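Local coordinates for DUF5638 domain-containing protein (Legionella pneumophila subsp. pneumophila, PDB 5L1A), which is of unknown function, this chain being the helical DUF5638 part of a longer protein that is probably membrane-anchored, at residues A[16-21]-A[65-70]; A[71-76]-A[105-110]; A[5-10]-A[54-59]. One frame throughout, in Å; residues are numbered along the deposited sequence.

Contact 1. Residues A[16-21]-A[65-70]. With I3C (5-amino-2,4,6-triiodobenzene-1,3-dicarboxylic acid), chain B; I3C (5-amino-2,4,6-triiodobenzene-1,3-dicarboxylic acid), chain E.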
loop_
_atom_site.group_PDB
_atom_site.type_symbol
_atom_site.label_atom_id
_atom_site.label_comp_id
_atom_site.label_asym_id
_atom_site.label_seq_id
_atom_site.Cartn_x
_atom_site.Cartn_y
_atom_site.Cartn_z
ATOM N N GLN A 16 -4.078 -8.981 -3.808
ATOM C CA GLN A 16 -5.415 -9.094 -3.237
ATOM C C GLN A 16 -5.373 -9.370 -1.740
ATOM O O GLN A 16 -6.269 -8.935 -1.009
ATOM C CB GLN A 16 -6.200 -10.186 -3.964
ATOM C CG GLN A 16 -6.267 -9.984 -5.472
ATOM C CD GLN A 16 -6.968 -11.120 -6.188
ATOM O OE1 GLN A 16 -6.733 -11.358 -7.373
ATOM N NE2 GLN A 16 -7.839 -11.826 -5.474
ATOM N N ASN A 17 -4.356 -10.093 -1.265
ATOM C CA ASN A 17 -4.198 -10.268 0.174
ATOM C C ASN A 17 -3.989 -8.928 0.867
ATOM O O ASN A 17 -4.558 -8.678 1.937
ATOM C CB ASN A 17 -3.031 -11.207 0.473
ATOM C CG ASN A 17 -3.357 -12.656 0.180
ATOM O OD1 ASN A 17 -4.521 -13.017 0.007
ATOM N ND2 ASN A 17 -2.329 -13.500 0.132
ATOM N N CYS A 18 -3.180 -8.052 0.268
ATOM C CA CYS A 18 -2.984 -6.719 0.824
ATOM C C CYS A 18 -4.289 -5.932 0.846
ATOM O O CYS A 18 -4.613 -5.286 1.850
ATOM C CB CYS A 18 -1.922 -5.968 0.020
ATOM S SG CYS A 18 -0.270 -6.705 0.051
ATOM N N ASP A 19 -5.054 -5.980 -0.250
ATOM C CA ASP A 19 -6.336 -5.277 -0.292
ATOM C C ASP A 19 -7.312 -5.843 0.734
ATOM O O ASP A 19 -8.067 -5.094 1.364
ATOM C CB ASP A 19 -6.942 -5.358 -1.695
ATOM C CG ASP A 19 -6.178 -4.536 -2.718
ATOM O OD1 ASP A 19 -5.452 -3.601 -2.324
ATOM O OD2 ASP A 19 -6.311 -4.823 -3.925
ATOM N N THR A 20 -7.322 -7.168 0.899
ATOM C CA THR A 20 -8.191 -7.790 1.893
ATOM C C THR A 20 -7.730 -7.463 3.305
ATOM O O THR A 20 -8.555 -7.211 4.191
ATOM C CB THR A 20 -8.221 -9.305 1.683
ATOM O OG1 THR A 20 -8.653 -9.589 0.349
ATOM C CG2 THR A 20 -9.160 -9.978 2.676
ATOM N N GLN A 21 -6.415 -7.474 3.534
ATOM C CA GLN A 21 -5.889 -7.149 4.853
ATOM C C GLN A 21 -6.223 -5.717 5.255
ATOM O O GLN A 21 -6.475 -5.450 6.435
ATOM C CB GLN A 21 -4.379 -7.371 4.884
ATOM C CG GLN A 21 -3.757 -7.173 6.247
ATOM C CD GLN A 21 -4.295 -8.145 7.268
ATOM O OE1 GLN A 21 -3.931 -9.319 7.274
ATOM N NE2 GLN A 21 -5.179 -7.666 8.135
ATOM N N GLU A 65 6.427 -3.566 -1.972
ATOM C CA GLU A 65 6.216 -2.244 -1.392
ATOM C C GLU A 65 4.841 -2.145 -0.744
ATOM O O GLU A 65 4.696 -1.547 0.328
ATOM C CB GLU A 65 6.386 -1.166 -2.462
ATOM C CG GLU A 65 6.274 0.253 -1.935
ATOM C CD GLU A 65 5.935 1.249 -3.024
ATOM O OE1 GLU A 65 5.476 0.811 -4.099
ATOM O OE2 GLU A 65 6.123 2.466 -2.807
ATOM N N TYR A 66 3.824 -2.725 -1.383
ATOM C CA TYR A 66 2.489 -2.765 -0.796
ATOM C C TYR A 66 2.479 -3.593 0.486
ATOM O O TYR A 66 1.799 -3.243 1.460
ATOM C CB TYR A 66 1.507 -3.337 -1.819
ATOM C CG TYR A 66 0.048 -3.031 -1.578
ATOM C CD1 TYR A 66 -0.360 -2.205 -0.538
ATOM C CD2 TYR A 66 -0.928 -3.578 -2.399
ATOM C CE1 TYR A 66 -1.705 -1.933 -0.328
ATOM C CE2 TYR A 66 -2.267 -3.314 -2.201
ATOM C CZ TYR A 66 -2.653 -2.495 -1.164
ATOM O OH TYR A 66 -3.991 -2.238 -0.972
ATOM N N GLU A 67 3.237 -4.690 0.508
ATOM C CA GLU A 67 3.269 -5.547 1.690
ATOM C C GLU A 67 3.933 -4.850 2.870
ATOM O O GLU A 67 3.457 -4.959 4.008
ATOM C CB GLU A 67 3.986 -6.854 1.363
ATOM C CG GLU A 67 3.177 -7.767 0.477
ATOM C CD GLU A 67 4.026 -8.796 -0.227
ATOM O OE1 GLU A 67 5.262 -8.635 -0.260
ATOM O OE2 GLU A 67 3.453 -9.769 -0.749
ATOM N N ASN A 68 5.037 -4.142 2.625
ATOM C CA ASN A 68 5.672 -3.376 3.694
ATOM C C ASN A 68 4.748 -2.279 4.203
ATOM O O ASN A 68 4.709 -2.000 5.407
ATOM C CB ASN A 68 6.993 -2.776 3.208
ATOM C CG ASN A 68 8.042 -3.831 2.911
ATOM O OD1 ASN A 68 8.111 -4.863 3.578
ATOM N ND2 ASN A 68 8.868 -3.573 1.902
ATOM N N PHE A 69 3.994 -1.645 3.300
ATOM C CA PHE A 69 3.025 -0.640 3.725
ATOM C C PHE A 69 1.966 -1.248 4.636
ATOM O O PHE A 69 1.573 -0.636 5.636
ATOM C CB PHE A 69 2.374 0.014 2.504
ATOM C CG PHE A 69 1.165 0.850 2.830
ATOM C CD1 PHE A 69 1.305 2.155 3.276
ATOM C CD2 PHE A 69 -0.116 0.333 2.678
ATOM C CE1 PHE A 69 0.189 2.927 3.574
ATOM C CE2 PHE A 69 -1.231 1.100 2.975
ATOM C CZ PHE A 69 -1.078 2.399 3.419
ATOM N N ILE A 70 1.492 -2.452 4.307
ATOM C CA ILE A 70 0.495 -3.120 5.139
ATOM C C ILE A 70 1.051 -3.377 6.534
ATOM O O ILE A 70 0.362 -3.171 7.541
ATOM C CB ILE A 70 0.025 -4.422 4.465
ATOM C CG1 ILE A 70 -0.770 -4.105 3.201
ATOM C CG2 ILE A 70 -0.806 -5.258 5.422
ATOM C CD1 ILE A 70 -1.934 -3.189 3.449
HETATM I I3 I3C B . 15.428 -1.582 -0.872
HETATM I I2 I3C B . 11.103 0.184 3.116
HETATM I I1 I3C B . 10.025 0.569 -2.913
HETATM O O8 I3C B . 12.903 -1.761 -3.583
HETATM O O9 I3C B . 13.657 0.296 -3.612
HETATM C C10 I3C B . 9.473 0.820 0.312
HETATM N N13 I3C B . 13.901 -0.947 1.947
HETATM C C1 I3C B . 12.642 -0.471 -1.619
HETATM C C6 I3C B . 13.532 -0.818 -0.488
HETATM C C5 I3C B . 13.090 -0.629 0.910
HETATM C C4 I3C B . 11.742 -0.087 1.160
HETATM C C3 I3C B . 10.839 0.267 0.045
HETATM C C2 I3C B . 11.296 0.071 -1.342
HETATM C C7 I3C B . 13.099 -0.659 -3.031
HETATM O O11 I3C B . 8.536 0.025 0.530
HETATM O O12 I3C B . 9.315 2.063 0.308
HETATM I I3 I3C E . 7.920 0.576 -6.087
HETATM I I2 I3C E . 3.754 4.483 -8.694
HETATM I I1 I3C E . 9.774 5.212 -9.662
HETATM O O8 I3C E . 10.500 1.821 -8.545
HETATM O O9 I3C E . 10.574 3.013 -6.715
HETATM C C10 I3C E . 6.482 5.769 -9.835
HETATM N N13 I3C E . 4.992 1.959 -6.904
HETATM C C1 I3C E . 8.528 2.985 -7.919
HETATM C C6 I3C E . 7.425 2.225 -7.276
HETATM C C5 I3C E . 6.007 2.645 -7.487
HETATM C C4 I3C E . 5.708 3.827 -8.343
HETATM C C3 I3C E . 6.811 4.579 -8.984
HETATM C C2 I3C E . 8.216 4.159 -8.768
HETATM C C7 I3C E . 9.958 2.578 -7.713
HETATM O O11 I3C E . 6.324 6.876 -9.275
HETATM O O12 I3C E . 6.369 5.629 -11.071
#
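Asp19 has both carboxylate oxygens engaged. Tyr66 OH donates to Asp19 OD1, and Asn47 ND2 is hydrogen-bonded to Asp19 OD2. The modelled separation of Tyr66 OH and Asp19 OD1 is very short at 2.4 Å, so its exact length is doubtful. Asp19 OD1 meets the tyrosine at the ring edge, in the ring plane, while the carboxylate is turned 61° from that plane.

Cys18 covers one face of the same ring. Its CB lies 3.5 Å from the centroid of the Tyr66 ring, a CH-pi contact displaced slightly toward the rim. Cys18 SG stands over the same ring, 4.3 Å from the Tyr66 centroid, as a sulfur-aromatic contact. With SG beside the backbone N (chi1 -63°), the sulfur also reaches Glu67 CG at 3.6 Å.

The fold is an all-helical bundle. Helices 8-25 and 56-77 run nearly parallel here, their local axes 22° apart and 9.8 Å at closest approach. Tyr46 of helix 33-51 stacks on Tyr66. One turn after Tyr66 on helix 56-77, Ile70 CG1 packs on Cys18 CB at 3.9 Å, and Ile70 CG2 meets Gln21 CG at 3.6 Å. The carboxylate of Glu67 forms a salt bridge with Arg14. Glu65 points to another side, where its OE1 accepts from N13 of the chain E triiodo ligand at 3.1 Å.

Contact 2. Residues A[71-76]-A[105-110]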
loop_
_atom_site.group_PDB
_atom_site.type_symbol
_atom_site.label_atom_id
_atom_site.label_comp_id
_atom_site.label_asym_id
_atom_site.label_seq_id
_atom_site.Cartn_x
_atom_site.Cartn_y
_atom_site.Cartn_z
ATOM N N SER A 71 2.307 -3.827 6.616
ATOM C CA SER A 71 2.930 -4.055 7.916
ATOM C C SER A 71 2.996 -2.772 8.731
ATOM O O SER A 71 2.770 -2.788 9.947
ATOM C CB SER A 71 4.329 -4.642 7.738
ATOM O OG SER A 71 4.262 -5.951 7.206
ATOM N N LEU A 72 3.300 -1.648 8.080
ATOM C CA LEU A 72 3.382 -0.379 8.797
ATOM C C LEU A 72 2.012 0.068 9.294
ATOM O O LEU A 72 1.894 0.597 10.405
ATOM C CB LEU A 72 4.008 0.688 7.901
ATOM C CG LEU A 72 5.460 0.428 7.496
ATOM C CD1 LEU A 72 5.969 1.525 6.578
ATOM C CD2 LEU A 72 6.344 0.302 8.728
ATOM N N VAL A 73 0.966 -0.142 8.491
ATOM C CA VAL A 73 -0.385 0.216 8.922
ATOM C C VAL A 73 -0.761 -0.540 10.188
ATOM O O VAL A 73 -1.316 0.038 11.130
ATOM C CB VAL A 73 -1.401 -0.040 7.793
ATOM C CG1 VAL A 73 -2.811 0.253 8.285
ATOM C CG2 VAL A 73 -1.077 0.809 6.582
ATOM N N SER A 74 -0.467 -1.843 10.234
ATOM C CA SER A 74 -0.806 -2.625 11.419
ATOM C C SER A 74 -0.052 -2.121 12.644
ATOM O O SER A 74 -0.617 -2.046 13.740
ATOM C CB SER A 74 -0.521 -4.108 11.176
ATOM O OG SER A 74 0.854 -4.348 10.939
ATOM N N GLN A 75 1.218 -1.750 12.473
ATOM C CA GLN A 75 1.996 -1.251 13.604
ATOM C C GLN A 75 1.466 0.092 14.095
ATOM O O GLN A 75 1.477 0.364 15.303
ATOM C CB GLN A 75 3.467 -1.131 13.220
ATOM C CG GLN A 75 4.115 -2.436 12.827
ATOM C CD GLN A 75 5.510 -2.238 12.275
ATOM O OE1 GLN A 75 6.296 -1.456 12.806
ATOM N NE2 GLN A 75 5.820 -2.939 11.193
ATOM N N VAL A 76 1.003 0.943 13.180
ATOM C CA VAL A 76 0.451 2.234 13.576
ATOM C C VAL A 76 -0.913 2.062 14.227
ATOM O O VAL A 76 -1.171 2.590 15.315
ATOM C CB VAL A 76 0.376 3.182 12.365
ATOM C CG1 VAL A 76 -0.362 4.457 12.738
ATOM C CG2 VAL A 76 1.764 3.506 11.868
ATOM N N ASN A 105 -0.272 10.901 5.241
ATOM C CA ASN A 105 -1.595 11.222 5.766
ATOM C C ASN A 105 -2.321 9.969 6.240
ATOM O O ASN A 105 -2.998 9.991 7.273
ATOM C CB ASN A 105 -2.419 11.954 4.705
ATOM C CG ASN A 105 -3.858 12.181 5.138
ATOM O OD1 ASN A 105 -4.734 11.351 4.887
ATOM N ND2 ASN A 105 -4.111 13.314 5.786
ATOM N N PHE A 106 -2.184 8.860 5.507
ATOM C CA PHE A 106 -2.877 7.642 5.916
ATOM C C PHE A 106 -2.308 7.079 7.215
ATOM O O PHE A 106 -3.058 6.525 8.026
ATOM C CB PHE A 106 -2.821 6.592 4.805
ATOM C CG PHE A 106 -3.762 5.431 5.018
ATOM C CD1 PHE A 106 -5.108 5.544 4.697
ATOM C CD2 PHE A 106 -3.300 4.230 5.537
ATOM C CE1 PHE A 106 -5.976 4.482 4.891
ATOM C CE2 PHE A 106 -4.160 3.160 5.735
ATOM C CZ PHE A 106 -5.501 3.286 5.412
ATOM N N PHE A 107 -1.001 7.224 7.441
ATOM C CA PHE A 107 -0.425 6.784 8.709
ATOM C C PHE A 107 -0.965 7.597 9.877
ATOM O O PHE A 107 -1.330 7.034 10.917
ATOM C CB PHE A 107 1.099 6.875 8.661
ATOM C CG PHE A 107 1.733 5.795 7.852
ATOM C CD1 PHE A 107 1.145 4.547 7.774
ATOM C CD2 PHE A 107 2.910 6.024 7.164
ATOM C CE1 PHE A 107 1.720 3.539 7.025
ATOM C CE2 PHE A 107 3.495 5.021 6.413
ATOM C CZ PHE A 107 2.900 3.775 6.344
ATOM N N LYS A 108 -1.023 8.920 9.726
ATOM C CA LYS A 108 -1.546 9.761 10.794
ATOM C C LYS A 108 -3.024 9.505 11.057
ATOM O O LYS A 108 -3.489 9.720 12.181
ATOM C CB LYS A 108 -1.313 11.232 10.460
ATOM C CG LYS A 108 0.136 11.554 10.119
ATOM C CD LYS A 108 0.419 13.042 10.197
ATOM C CE LYS A 108 0.596 13.492 11.638
ATOM N NZ LYS A 108 1.821 12.904 12.255
ATOM N N VAL A 109 -3.768 9.042 10.052
ATOM C CA VAL A 109 -5.172 8.700 10.257
ATOM C C VAL A 109 -5.299 7.482 11.165
ATOM O O VAL A 109 -6.132 7.448 12.078
ATOM C CB VAL A 109 -5.866 8.461 8.904
ATOM C CG1 VAL A 109 -7.159 7.723 9.114
ATOM C CG2 VAL A 109 -6.106 9.778 8.190
ATOM N N CYS A 110 -4.470 6.462 10.926
ATOM C CA CYS A 110 -4.539 5.242 11.722
ATOM C C CYS A 110 -4.166 5.493 13.176
ATOM O O CYS A 110 -4.621 4.765 14.067
ATOM C CB CYS A 110 -3.626 4.173 11.124
ATOM S SG CYS A 110 -4.009 3.749 9.417
HETATM O O HOH W 1 -3.495 4.067 17.024
#
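Val73 CG2 meets the edges of two aromatic rings of the facing helix, Phe106 and Phe107, and lies near the plane of both. The closest atoms are Phe107 CE1 at 3.9 Å and Phe106 CE2 at 4.0 Å from Val73 CG2. This is helix-helix packing inside the all-helical bundle. Helices 56-77 and 97-110 run in roughly the same direction here, with local axes 32° apart and 9.2 Å at closest approach. The direct side-chain contacts are apolar.

The two phenylalanines are neighbours in sequence but leave the helix differently. Phe107 CG lies beside its backbone N (chi1 -75°), which carries CE1 and CZ of the Phe107 ring against Leu72 and Val73. Phe106 CG is anti to its backbone N (chi1 -167°), and its ring meets Val73 with the CE2 edge. Leu72 meets the far end of the Phe107 ring obliquely, with Leu72 CB 3.6 Å from Phe107 CZ.

Cys110 continues the contact toward the C terminus. Val73 CG1 touches Cys110 SG at 3.9 Å, and Val76 CG1 touches Cys110 CB at 3.7 Å. Val76 CG1 also presses on the backbone, 3.3 Å from Phe107 O.

A second shell packs round these groups and probably helps to position them. Leu39 and Ile42 of helix 33-51 pack on Phe106, and Ala86 of helix 83-90 lies against both Val76 and Phe107. Phe25 and Phe26 border Val73, and Phe26 also touches Cys110.

At the ends of the segments a water molecule lies 3.2 Å from both Val76 O and Cys110 O, though it need not donate to both at once.

Contact 3. Residues A[5-10]-A[54-59]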
loop_
_atom_site.group_PDB
_atom_site.type_symbol
_atom_site.label_atom_id
_atom_site.label_comp_id
_atom_site.label_asym_id
_atom_site.label_seq_id
_atom_site.Cartn_x
_atom_site.Cartn_y
_atom_site.Cartn_z
ATOM N N TYR A 5 2.890 -10.421 -18.587
ATOM C CA TYR A 5 4.100 -11.224 -18.505
ATOM C C TYR A 5 3.861 -12.454 -17.633
ATOM O O TYR A 5 2.932 -12.506 -16.822
ATOM C CB TYR A 5 5.277 -10.401 -17.975
ATOM C CG TYR A 5 5.022 -9.645 -16.687
ATOM C CD1 TYR A 5 5.069 -10.287 -15.457
ATOM C CD2 TYR A 5 4.766 -8.282 -16.703
ATOM C CE1 TYR A 5 4.846 -9.600 -14.285
ATOM C CE2 TYR A 5 4.545 -7.584 -15.534
ATOM C CZ TYR A 5 4.585 -8.248 -14.327
ATOM O OH TYR A 5 4.363 -7.556 -13.158
ATOM N N ASN A 6 4.713 -13.459 -17.826
ATOM C CA ASN A 6 4.572 -14.720 -17.108
ATOM C C ASN A 6 4.567 -14.495 -15.602
ATOM O O ASN A 6 5.314 -13.662 -15.079
ATOM C CB ASN A 6 5.707 -15.676 -17.480
ATOM C CG ASN A 6 5.437 -16.428 -18.764
ATOM O OD1 ASN A 6 4.607 -16.021 -19.576
ATOM N ND2 ASN A 6 6.139 -17.538 -18.954
ATOM N N ASN A 7 3.703 -15.238 -14.911
ATOM C CA ASN A 7 3.623 -15.311 -13.454
ATOM C C ASN A 7 3.091 -14.035 -12.815
ATOM O O ASN A 7 3.141 -13.902 -11.587
ATOM C CB ASN A 7 4.979 -15.674 -12.841
ATOM C CG ASN A 7 5.549 -16.945 -13.428
ATOM O OD1 ASN A 7 4.824 -17.918 -13.642
ATOM N ND2 ASN A 7 6.845 -16.940 -13.712
ATOM N N ALA A 8 2.574 -13.095 -13.606
ATOM C CA ALA A 8 1.917 -11.933 -13.020
ATOM C C ALA A 8 0.707 -12.340 -12.186
ATOM O O ALA A 8 0.397 -11.684 -11.186
ATOM C CB ALA A 8 1.504 -10.955 -14.118
ATOM N N ARG A 9 0.022 -13.419 -12.577
ATOM C CA ARG A 9 -1.138 -13.883 -11.823
ATOM C C ARG A 9 -0.756 -14.281 -10.402
ATOM O O ARG A 9 -1.499 -14.007 -9.452
ATOM C CB ARG A 9 -1.797 -15.056 -12.548
ATOM C CG ARG A 9 -2.358 -14.694 -13.908
ATOM C CD ARG A 9 -3.088 -15.863 -14.548
ATOM N NE ARG A 9 -3.879 -15.420 -15.692
ATOM C CZ ARG A 9 -5.110 -14.929 -15.598
ATOM N NH1 ARG A 9 -5.759 -14.541 -16.687
ATOM N NH2 ARG A 9 -5.696 -14.825 -14.413
ATOM N N LEU A 10 0.396 -14.931 -10.236
ATOM C CA LEU A 10 0.853 -15.278 -8.895
ATOM C C LEU A 10 1.129 -14.030 -8.070
ATOM O O LEU A 10 0.824 -13.986 -6.872
ATOM C CB LEU A 10 2.097 -16.158 -8.979
ATOM C CG LEU A 10 1.868 -17.457 -9.749
ATOM C CD1 LEU A 10 3.165 -18.228 -9.918
ATOM C CD2 LEU A 10 0.821 -18.303 -9.042
ATOM N N GLU A 54 5.832 -3.888 -16.426
ATOM C CA GLU A 54 5.964 -4.590 -17.694
ATOM C C GLU A 54 6.892 -5.792 -17.624
ATOM O O GLU A 54 7.008 -6.523 -18.615
ATOM C CB GLU A 54 6.452 -3.624 -18.780
ATOM C CG GLU A 54 5.664 -2.329 -18.823
ATOM C CD GLU A 54 5.973 -1.498 -20.043
ATOM O OE1 GLU A 54 5.923 -2.046 -21.165
ATOM O OE2 GLU A 54 6.276 -0.298 -19.878
ATOM N N ASN A 55 7.550 -6.017 -16.489
ATOM C CA ASN A 55 8.383 -7.189 -16.265
ATOM C C ASN A 55 8.189 -7.638 -14.826
ATOM O O ASN A 55 7.708 -6.880 -13.981
ATOM C CB ASN A 55 9.860 -6.891 -16.538
ATOM C CG ASN A 55 10.431 -5.882 -15.571
ATOM O OD1 ASN A 55 10.890 -6.239 -14.485
ATOM N ND2 ASN A 55 10.395 -4.612 -15.950
ATOM N N GLU A 56 8.589 -8.882 -14.546
ATOM C CA GLU A 56 8.294 -9.479 -13.247
ATOM C C GLU A 56 9.069 -8.815 -12.114
ATOM O O GLU A 56 8.586 -8.783 -10.975
ATOM C CB GLU A 56 8.584 -10.981 -13.277
ATOM C CG GLU A 56 8.074 -11.731 -12.054
ATOM C CD GLU A 56 8.331 -13.223 -12.119
ATOM O OE1 GLU A 56 8.692 -13.724 -13.207
ATOM O OE2 GLU A 56 8.172 -13.895 -11.078
ATOM N N ASP A 57 10.260 -8.283 -12.391
ATOM C CA ASP A 57 11.030 -7.639 -11.331
ATOM C C ASP A 57 10.332 -6.380 -10.825
ATOM O O ASP A 57 10.265 -6.144 -9.613
ATOM C CB ASP A 57 12.441 -7.319 -11.821
ATOM C CG ASP A 57 13.233 -8.568 -12.189
ATOM O OD1 ASP A 57 12.639 -9.514 -12.750
ATOM O OD2 ASP A 57 14.450 -8.607 -11.918
ATOM N N ASP A 58 9.799 -5.562 -11.734
ATOM C CA ASP A 58 9.086 -4.362 -11.309
ATOM C C ASP A 58 7.776 -4.712 -10.610
ATOM O O ASP A 58 7.412 -4.085 -9.608
ATOM C CB ASP A 58 8.834 -3.451 -12.510
ATOM C CG ASP A 58 10.123 -2.960 -13.148
ATOM O OD1 ASP A 58 11.171 -2.987 -12.468
ATOM O OD2 ASP A 58 10.089 -2.543 -14.325
ATOM N N GLY A 59 7.048 -5.706 -11.124
ATOM C CA GLY A 59 5.845 -6.147 -10.443
ATOM C C GLY A 59 6.119 -6.671 -9.048
ATOM O O GLY A 59 5.338 -6.433 -8.123
#
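Tyr5 lays one face of its ring over the peptide that joins Asn55 to Glu56. Asn55 C sits 3.6 Å above the plane of the Tyr5 ring, over its centre. Glu56 N is nearer the rim of the same face. Tyr5 CG lies between its own backbone N and carbonyl carbon (chi1 51°), and this sends the ring across to the other segment. The same face runs on to Glu56, with Tyr5 CE1 3.6 Å from Glu56 CA. At its far end Tyr5 OH is 3.4 Å from Gly59 CA, where the glycine presents no side chain. Tyr5 OH is hydrogen-bonded to Thr53 OG1.

Asn7 and Glu56 meet more loosely, beside the tyrosine. Asn7 ND2 is 3.7 Å from Glu56 OE1, and the amide and carboxylate planes are 69° apart. The extended Glu56 chain, its CG anti to the backbone N (chi1 -170°), carries the carboxylate toward Asn7.

Both segments are helix starts. Residues 5-8 form a type II beta turn, with Ala8 N donating to Tyr5 O at 3.3 Å. Asn55 is the N-cap of the other helix. Its OD1 accepts from Asp58 N at 3.0 Å, and its ND2 donates to Asp58 OD2 at 2.6 Å.

The contact lies on the surface at one end of the bundle. It sets the start of helix 8-25 beside the start of helix 56-77, close to where the chain arrives from helix 33-51.

From the N terminus, contact 3 comes first: residues 5-10 pair with 54-59 and close a loop that spans most of helix 8-25 and all of helix 33-51. Contact 1 starts inside that loop and ends beyond it, so the two cross. Both join helix 8-25 to helix 56-77, at points about 17 Å apart between centres. Contact 2 follows in series. It closes a shorter loop, through helix 83-90, and brings helix 97-110 against helix 56-77. Helix 56-77 is thus shared by all three contacts. Contacts 1 and 2 touch through Phe69, which packs on Phe106 and Phe107. Contact 3 lies across the chain's centre from contact 2.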